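Local atomic coordinates of putative S-adenosylmethionine-dependent methyltransferase (Bacteroides thetaiotaomicron, PDB entry 1WYZ), a protein that probably acts as an S-adenosylmethionine-dependent methyltransferase of the RsmI-like family. Residues G142-E147 with K153-L158; F171-T174 with K180-E183; I125-A130 with C196-I201. All blocks are in the same frame, centred on the assembly; numbering follows the deposited sequence.

Interaction 1: G142-E147 with K153-L158; sequences GYLPIE and KKLKTL
L144 and K154 mark the closest approach of the two backbones, with L144 CA 7.1 Å from K154 CA, where the chain has just left strand 138-143 and passes the side of helix 150-165. The contact belongs to the first half of a beta-alpha-beta crossover. The helix leads on to strand 168-173, the parallel neighbour of strand 138-143. L144 and P145 carry the loop side, and no hydrogen bond joins the two segments.

L144 divides its two methyls between different partners. CD1 of L144 goes to the apolar side of the helix, 3.8 Å from L155 CD2, and L158 CD2 lies a little farther off. The side chains of L144 and L155 cross at about a right angle. F171 of strand 168-173 touches L144, L155 and L158 as well.

CD2 of L144 instead meets the lysine. The K154 chain is bent at chi2 and chi4, both 54°. It therefore curls, and its NZ comes within 3.9 Å of L144 CD2. This is van der Waals packing against a methyl, not a polar bond. K154, like P145, stays partly exposed, whereas L144, L155 and L158 are buried. The CG of K154 is touched by both loop residues: P145 CD lies 3.7 Å from K154 CG, and L144 CD2 lies 4.1 Å from the same atom.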
loop_
_atom_site.group_PDB
_atom_site.type_symbol
_atom_site.label_atom_id
_atom_site.label_comp_id
_atom_site.label_asym_id
_atom_site.label_seq_id
_atom_site.Cartn_x
_atom_site.Cartn_y
_atom_site.Cartn_z
ATOM N N GLY A 142 5.564 -5.613 10.234
ATOM C CA GLY A 142 6.998 -5.426 10.052
ATOM C C GLY A 142 7.797 -6.662 10.438
ATOM O O GLY A 142 7.604 -7.732 9.851
ATOM N N TYR A 143 8.694 -6.536 11.416
ATOM C CA TYR A 143 9.493 -7.688 11.857
ATOM C C TYR A 143 8.883 -8.275 13.114
ATOM O O TYR A 143 8.369 -7.537 13.943
ATOM C CB TYR A 143 10.936 -7.271 12.136
ATOM C CG TYR A 143 11.709 -6.920 10.894
ATOM C CD1 TYR A 143 12.378 -7.904 10.163
ATOM C CD2 TYR A 143 11.748 -5.611 10.424
ATOM C CE1 TYR A 143 13.065 -7.587 8.981
ATOM C CE2 TYR A 143 12.430 -5.281 9.243
ATOM C CZ TYR A 143 13.082 -6.272 8.525
ATOM O OH TYR A 143 13.701 -5.954 7.333
ATOM N N LEU A 144 8.940 -9.597 13.255
ATOM C CA LEU A 144 8.384 -10.278 14.419
ATOM C C LEU A 144 9.454 -10.540 15.470
ATOM O O LEU A 144 10.647 -10.452 15.177
ATOM C CB LEU A 144 7.770 -11.609 13.991
ATOM C CG LEU A 144 6.805 -11.525 12.814
ATOM C CD1 LEU A 144 6.066 -12.851 12.629
ATOM C CD2 LEU A 144 5.827 -10.392 13.081
ATOM N N PRO A 145 9.042 -10.871 16.708
ATOM C CA PRO A 145 9.974 -11.149 17.806
ATOM C C PRO A 145 11.074 -12.157 17.483
ATOM O O PRO A 145 10.817 -13.297 17.089
ATOM C CB PRO A 145 9.052 -11.607 18.927
ATOM C CG PRO A 145 7.882 -10.700 18.738
ATOM C CD PRO A 145 7.662 -10.803 17.218
ATOM N N ILE A 146 12.305 -11.695 17.676
ATOM C CA ILE A 146 13.539 -12.435 17.418
ATOM C C ILE A 146 13.702 -13.753 18.176
ATOM O O ILE A 146 13.981 -14.789 17.570
ATOM C CB ILE A 146 14.747 -11.530 17.731
ATOM C CG1 ILE A 146 14.481 -10.123 17.174
ATOM C CG2 ILE A 146 16.007 -12.113 17.108
ATOM C CD1 ILE A 146 13.697 -9.214 18.103
ATOM N N GLU A 147 13.539 -13.707 19.497
ATOM C CA GLU A 147 13.686 -14.896 20.331
ATOM C C GLU A 147 12.547 -15.881 20.128
ATOM O O GLU A 147 11.381 -15.493 20.087
ATOM C CB GLU A 147 13.736 -14.514 21.811
ATOM C CG GLU A 147 12.432 -13.934 22.344
ATOM C CD GLU A 147 12.320 -14.019 23.857
ATOM O OE1 GLU A 147 12.472 -15.131 24.406
ATOM O OE2 GLU A 147 12.074 -12.971 24.493
ATOM N N LYS A 153 4.498 -17.124 19.929
ATOM C CA LYS A 153 3.367 -16.443 20.537
ATOM C C LYS A 153 2.767 -15.512 19.501
ATOM O O LYS A 153 1.561 -15.521 19.264
ATOM C CB LYS A 153 3.800 -15.616 21.755
ATOM C CG LYS A 153 3.977 -16.404 23.050
ATOM C CD LYS A 153 4.044 -15.471 24.261
ATOM C CE LYS A 153 2.725 -14.729 24.483
ATOM N NZ LYS A 153 1.626 -15.627 24.939
ATOM N N LYS A 154 3.631 -14.719 18.880
ATOM C CA LYS A 154 3.210 -13.755 17.876
ATOM C C LYS A 154 2.481 -14.421 16.709
ATOM O O LYS A 154 1.347 -14.050 16.400
ATOM C CB LYS A 154 4.423 -12.953 17.378
ATOM C CG LYS A 154 4.083 -11.685 16.610
ATOM C CD LYS A 154 3.162 -10.793 17.419
ATOM C CE LYS A 154 3.128 -9.395 16.838
ATOM N NZ LYS A 154 2.786 -9.450 15.396
ATOM N N LEU A 155 3.118 -15.402 16.070
ATOM C CA LEU A 155 2.504 -16.117 14.944
ATOM C C LEU A 155 1.140 -16.659 15.354
ATOM O O LEU A 155 0.166 -16.557 14.610
ATOM C CB LEU A 155 3.389 -17.291 14.496
ATOM C CG LEU A 155 4.785 -16.979 13.938
ATOM C CD1 LEU A 155 5.643 -18.240 13.907
ATOM C CD2 LEU A 155 4.642 -16.372 12.550
ATOM N N LYS A 156 1.081 -17.227 16.553
ATOM C CA LYS A 156 -0.146 -17.810 17.081
ATOM C C LYS A 156 -1.261 -16.765 17.237
ATOM O O LYS A 156 -2.424 -17.047 16.947
ATOM C CB LYS A 156 0.155 -18.467 18.429
ATOM C CG LYS A 156 -0.709 -19.667 18.756
ATOM C CD LYS A 156 -0.360 -20.869 17.888
ATOM C CE LYS A 156 -1.195 -22.092 18.282
ATOM N NZ LYS A 156 -0.983 -23.245 17.359
ATOM N N THR A 157 -0.894 -15.562 17.685
ATOM C CA THR A 157 -1.857 -14.480 17.890
ATOM C C THR A 157 -2.301 -13.903 16.559
ATOM O O THR A 157 -3.484 -13.622 16.359
ATOM C CB THR A 157 -1.263 -13.333 18.751
ATOM O OG1 THR A 157 -0.730 -13.865 19.968
ATOM C CG2 THR A 157 -2.343 -12.325 19.106
ATOM N N LEU A 158 -1.353 -13.711 15.649
ATOM C CA LEU A 158 -1.689 -13.186 14.330
ATOM C C LEU A 158 -2.723 -14.121 13.729
ATOM O O LEU A 158 -3.795 -13.686 13.285
ATOM C CB LEU A 158 -0.450 -13.152 13.437
ATOM C CG LEU A 158 0.283 -11.831 13.198
ATOM C CD1 LEU A 158 0.249 -10.942 14.429
ATOM C CD2 LEU A 158 1.719 -12.149 12.812
#

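Interaction 2: F171-T174 with K180-E183; sequences FIET and KMIE
M181, a selenomethionine on helix 178-188, packs against F171 and E173 of strand 168-173. The contact packs helix 178-188 onto the sheet beside strand 168-173.

M181 and F171 form the buried side. M181 CG is anti to the backbone N (chi1 175°), and the chain then bends at chi2 and chi3. This brings M181 SE to 3.9 Å from F171 CE1. M181 SE is 5.1 Å from the centroid of the F171 ring and 64° off the ring normal. The Met-aromatic contact is thus oblique. L155 of helix 150-165 touches both residues, while F230 of the neighbouring strand touches M181.

The solvent side lies at E173, which is partly exposed. It offers M181 its aliphatic part: E173 CG is 4.0 Å from M181 CB, and the two side chains cross at about a right angle. The carboxylate is bound elsewhere. T174 N donates to E173 OE1 over 2.7 Å, from 42° above the carboxylate plane, and R151 forms a salt bridge with OE2.

Both carboxylate oxygens therefore have polar partners within the chain, which should restrain the rotation of the group. Toward M181, E173 presents its CG methylene. The contact thus rests on dispersion, with the selenium standing where methionine has sulfur, and no hydrogen bond crosses it.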
loop_
_atom_site.group_PDB
_atom_site.type_symbol
_atom_site.label_atom_id
_atom_site.label_comp_id
_atom_site.label_asym_id
_atom_site.label_seq_id
_atom_site.Cartn_x
_atom_site.Cartn_y
_atom_site.Cartn_z
ATOM N N PHE A 171 3.895 -9.721 7.565
ATOM C CA PHE A 171 5.141 -9.459 8.274
ATOM C C PHE A 171 6.343 -9.790 7.384
ATOM O O PHE A 171 6.244 -10.623 6.476
ATOM C CB PHE A 171 5.186 -10.245 9.594
ATOM C CG PHE A 171 4.921 -11.725 9.454
ATOM C CD1 PHE A 171 5.971 -12.622 9.212
ATOM C CD2 PHE A 171 3.631 -12.233 9.604
ATOM C CE1 PHE A 171 5.746 -14.002 9.127
ATOM C CE2 PHE A 171 3.391 -13.625 9.522
ATOM C CZ PHE A 171 4.460 -14.503 9.282
ATOM N N ILE A 172 7.469 -9.126 7.625
ATOM C CA ILE A 172 8.667 -9.349 6.826
ATOM C C ILE A 172 9.810 -9.927 7.649
ATOM O O ILE A 172 9.748 -9.952 8.887
ATOM C CB ILE A 172 9.148 -8.048 6.170
ATOM C CG1 ILE A 172 9.578 -7.051 7.250
ATOM C CG2 ILE A 172 8.035 -7.462 5.304
ATOM C CD1 ILE A 172 10.361 -5.843 6.738
ATOM N N GLU A 173 10.847 -10.390 6.953
ATOM C CA GLU A 173 12.008 -10.999 7.597
ATOM C C GLU A 173 13.332 -10.668 6.933
ATOM O O GLU A 173 13.405 -10.505 5.714
ATOM C CB GLU A 173 11.852 -12.519 7.634
ATOM C CG GLU A 173 11.606 -13.069 9.028
ATOM C CD GLU A 173 12.795 -12.882 9.960
ATOM O OE1 GLU A 173 13.392 -11.781 9.979
ATOM O OE2 GLU A 173 13.123 -13.842 10.689
ATOM N N THR A 174 14.383 -10.581 7.745
ATOM C CA THR A 174 15.714 -10.281 7.233
ATOM C C THR A 174 16.149 -11.427 6.314
ATOM O O THR A 174 15.910 -12.599 6.611
ATOM C CB THR A 174 16.730 -10.091 8.391
ATOM O OG1 THR A 174 17.942 -9.530 7.878
ATOM C CG2 THR A 174 17.041 -11.418 9.059
ATOM N N LYS A 180 14.461 -19.995 8.281
ATOM C CA LYS A 180 14.165 -20.313 9.672
ATOM C C LYS A 180 12.740 -19.885 10.014
ATOM O O LYS A 180 12.100 -20.466 10.893
ATOM C CB LYS A 180 15.163 -19.628 10.613
ATOM C CG LYS A 180 15.000 -20.027 12.084
ATOM C CD LYS A 180 15.237 -21.519 12.295
ATOM C CE LYS A 180 15.072 -21.912 13.757
ATOM N NZ LYS A 180 13.670 -21.748 14.228
HETATM N N MSE A 181 12.248 -18.870 9.309
HETATM C CA MSE A 181 10.893 -18.375 9.530
HETATM C C MSE A 181 9.863 -19.363 8.983
HETATM O O MSE A 181 8.955 -19.759 9.710
HETATM C CB MSE A 181 10.702 -17.003 8.877
HETATM C CG MSE A 181 9.269 -16.466 8.965
HETATM SE SE MSE A 181 8.691 -15.918 10.749
HETATM C CE MSE A 181 7.943 -17.564 11.404
ATOM N N ILE A 182 10.002 -19.777 7.723
ATOM C CA ILE A 182 9.043 -20.726 7.170
ATOM C C ILE A 182 8.954 -21.959 8.068
ATOM O O ILE A 182 7.873 -22.518 8.265
ATOM C CB ILE A 182 9.394 -21.150 5.705
ATOM C CG1 ILE A 182 10.828 -21.688 5.624
ATOM C CG2 ILE A 182 9.194 -19.973 4.753
ATOM C CD1 ILE A 182 10.965 -23.156 5.969
ATOM N N GLU A 183 10.088 -22.369 8.628
ATOM C CA GLU A 183 10.119 -23.517 9.522
ATOM C C GLU A 183 9.239 -23.186 10.712
ATOM O O GLU A 183 8.457 -24.019 11.154
ATOM C CB GLU A 183 11.550 -23.808 10.000
ATOM C CG GLU A 183 11.647 -24.857 11.109
ATOM C CD GLU A 183 11.366 -26.276 10.623
ATOM O OE1 GLU A 183 10.632 -26.437 9.618
ATOM O OE2 GLU A 183 11.871 -27.232 11.261
#

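Interaction 3: I125-A130 with C196-I201; sequences ILSVMA and CIAANI
S127 of helix 123-131 lies beside A198 of strand 194-199 at the closest point of the two backbones, where S127 CA is 6.5 Å from A198 CA. The helix lies against one face of the mixed sheet, over strand 194-199 and the turn that follows.

Coming from residue 194, the strand first presents C196, whose side chain starts toward the helix and touches S131, one residue past the segment. I197 points away, to the other face, and touches F230. A198 returns to the helix side. Its small CB lets the helix come close, with A198 CB 3.5 Å from S127 OG. At A199 the strand ends. N200 takes positive phi and psi (51° and 47°), and the turn brings I201 back over the helix.

I201 reaches both L126 and S127, with different branches. I201 CG2 lies 4.0 Å from both L126 CB and L126 CD1. The CG1 branch is anti to the carbonyl carbon (chi1 -56°) and carries I201 CD1 to 3.2 Å from S127 OG, a close approach. P117 of the second subunit also packs on L126 and A130.

S127 OG is a polar atom among methyl groups. Its hydrogen bond goes back along the helix to S123 O. The buried hydroxyl is thereby satisfied within its own helix, so it can meet A198 and I201 as a packing surface. The strand supplies it with no polar partner.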
loop_
_atom_site.group_PDB
_atom_site.type_symbol
_atom_site.label_atom_id
_atom_site.label_comp_id
_atom_site.label_asym_id
_atom_site.label_seq_id
_atom_site.Cartn_x
_atom_site.Cartn_y
_atom_site.Cartn_z
ATOM N N ILE A 125 1.014 -3.771 -0.497
ATOM C CA ILE A 125 -0.229 -3.912 -1.278
ATOM C C ILE A 125 -0.074 -4.839 -2.485
ATOM O O ILE A 125 -1.020 -5.528 -2.860
ATOM C CB ILE A 125 -0.799 -2.556 -1.796
ATOM C CG1 ILE A 125 -0.015 -2.095 -3.019
ATOM C CG2 ILE A 125 -0.749 -1.496 -0.693
ATOM C CD1 ILE A 125 -0.709 -1.039 -3.866
ATOM N N LEU A 126 1.107 -4.848 -3.101
ATOM C CA LEU A 126 1.353 -5.727 -4.237
ATOM C C LEU A 126 1.178 -7.176 -3.774
ATOM O O LEU A 126 0.598 -8.005 -4.492
ATOM C CB LEU A 126 2.764 -5.503 -4.794
ATOM C CG LEU A 126 2.907 -4.224 -5.635
ATOM C CD1 LEU A 126 4.380 -3.900 -5.901
ATOM C CD2 LEU A 126 2.134 -4.391 -6.953
ATOM N N SER A 127 1.665 -7.473 -2.568
ATOM C CA SER A 127 1.552 -8.821 -1.993
ATOM C C SER A 127 0.106 -9.190 -1.759
ATOM O O SER A 127 -0.344 -10.248 -2.177
ATOM C CB SER A 127 2.304 -8.923 -0.662
ATOM O OG SER A 127 3.687 -9.099 -0.892
ATOM N N VAL A 128 -0.617 -8.323 -1.065
ATOM C CA VAL A 128 -2.021 -8.588 -0.808
ATOM C C VAL A 128 -2.693 -8.942 -2.123
ATOM O O VAL A 128 -3.450 -9.900 -2.201
ATOM C CB VAL A 128 -2.724 -7.356 -0.210
ATOM C CG1 VAL A 128 -4.230 -7.567 -0.197
ATOM C CG2 VAL A 128 -2.212 -7.112 1.216
HETATM N N MSE A 129 -2.386 -8.166 -3.155
HETATM C CA MSE A 129 -2.968 -8.364 -4.469
HETATM C C MSE A 129 -2.704 -9.732 -5.070
HETATM O O MSE A 129 -3.633 -10.412 -5.522
HETATM C CB MSE A 129 -2.469 -7.279 -5.430
HETATM C CG MSE A 129 -3.022 -5.875 -5.175
HETATM SE SE MSE A 129 -2.091 -4.501 -6.199
HETATM C CE MSE A 129 -2.345 -5.251 -7.976
ATOM N N ALA A 130 -1.443 -10.144 -5.065
ATOM C CA ALA A 130 -1.078 -11.413 -5.662
ATOM C C ALA A 130 -1.367 -12.626 -4.816
ATOM O O ALA A 130 -1.288 -13.752 -5.318
ATOM C CB ALA A 130 0.395 -11.402 -6.052
ATOM N N CYS A 196 1.147 -17.168 2.219
ATOM C CA CYS A 196 1.618 -16.694 0.925
ATOM C C CYS A 196 3.053 -16.187 1.058
ATOM O O CYS A 196 3.342 -15.329 1.894
ATOM C CB CYS A 196 0.729 -15.559 0.408
ATOM S SG CYS A 196 1.342 -14.742 -1.123
ATOM N N ILE A 197 3.950 -16.722 0.240
ATOM C CA ILE A 197 5.334 -16.295 0.259
ATOM C C ILE A 197 5.517 -15.392 -0.940
ATOM O O ILE A 197 5.169 -15.770 -2.055
ATOM C CB ILE A 197 6.291 -17.501 0.150
ATOM C CG1 ILE A 197 6.289 -18.283 1.467
ATOM C CG2 ILE A 197 7.695 -17.024 -0.224
ATOM C CD1 ILE A 197 6.931 -19.666 1.395
ATOM N N ALA A 198 6.050 -14.198 -0.723
ATOM C CA ALA A 198 6.264 -13.261 -1.823
ATOM C C ALA A 198 7.701 -12.738 -1.813
ATOM O O ALA A 198 8.040 -11.830 -1.044
ATOM C CB ALA A 198 5.282 -12.114 -1.721
ATOM N N ALA A 199 8.535 -13.315 -2.675
ATOM C CA ALA A 199 9.942 -12.946 -2.780
ATOM C C ALA A 199 10.269 -12.216 -4.093
ATOM O O ALA A 199 9.694 -12.512 -5.137
ATOM C CB ALA A 199 10.786 -14.200 -2.649
ATOM N N ASN A 200 11.208 -11.275 -4.031
ATOM C CA ASN A 200 11.616 -10.486 -5.191
ATOM C C ASN A 200 10.464 -9.848 -5.931
ATOM O O ASN A 200 10.399 -9.919 -7.157
ATOM C CB ASN A 200 12.404 -11.324 -6.185
ATOM C CG ASN A 200 13.821 -11.561 -5.739
ATOM O OD1 ASN A 200 14.491 -10.649 -5.244
ATOM N ND2 ASN A 200 14.300 -12.786 -5.926
ATOM N N ILE A 201 9.560 -9.213 -5.193
ATOM C CA ILE A 201 8.407 -8.565 -5.804
ATOM C C ILE A 201 8.891 -7.468 -6.764
ATOM O O ILE A 201 9.719 -6.623 -6.402
ATOM C CB ILE A 201 7.465 -7.977 -4.699
ATOM C CG1 ILE A 201 7.063 -9.095 -3.727
ATOM C CG2 ILE A 201 6.224 -7.364 -5.330
ATOM C CD1 ILE A 201 6.454 -8.615 -2.411
#

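All three contacts reach the same mixed sheet. Interactions 1 and 2 lie side by side, with centres 10 Å apart. L144 CD1 comes within 3.4 Å of F171 CD1, which joins the loop of interaction 1 to the strand of interaction 2. Helices 150-165 and 178-188 meet where L155 CD1 lies 3.5 Å from M181 CE. A probable backbone hydrogen bond from I172 N to G142 O also links the two strands. Interaction 3 is 14 Å from interaction 2, centre to centre. Those two meet where I182 CG2 lies 4.1 Å from I197 CD1. Interactions 1 and 3 are separate, about 11 Å apart at their nearest atoms. Both of them touch the second subunit.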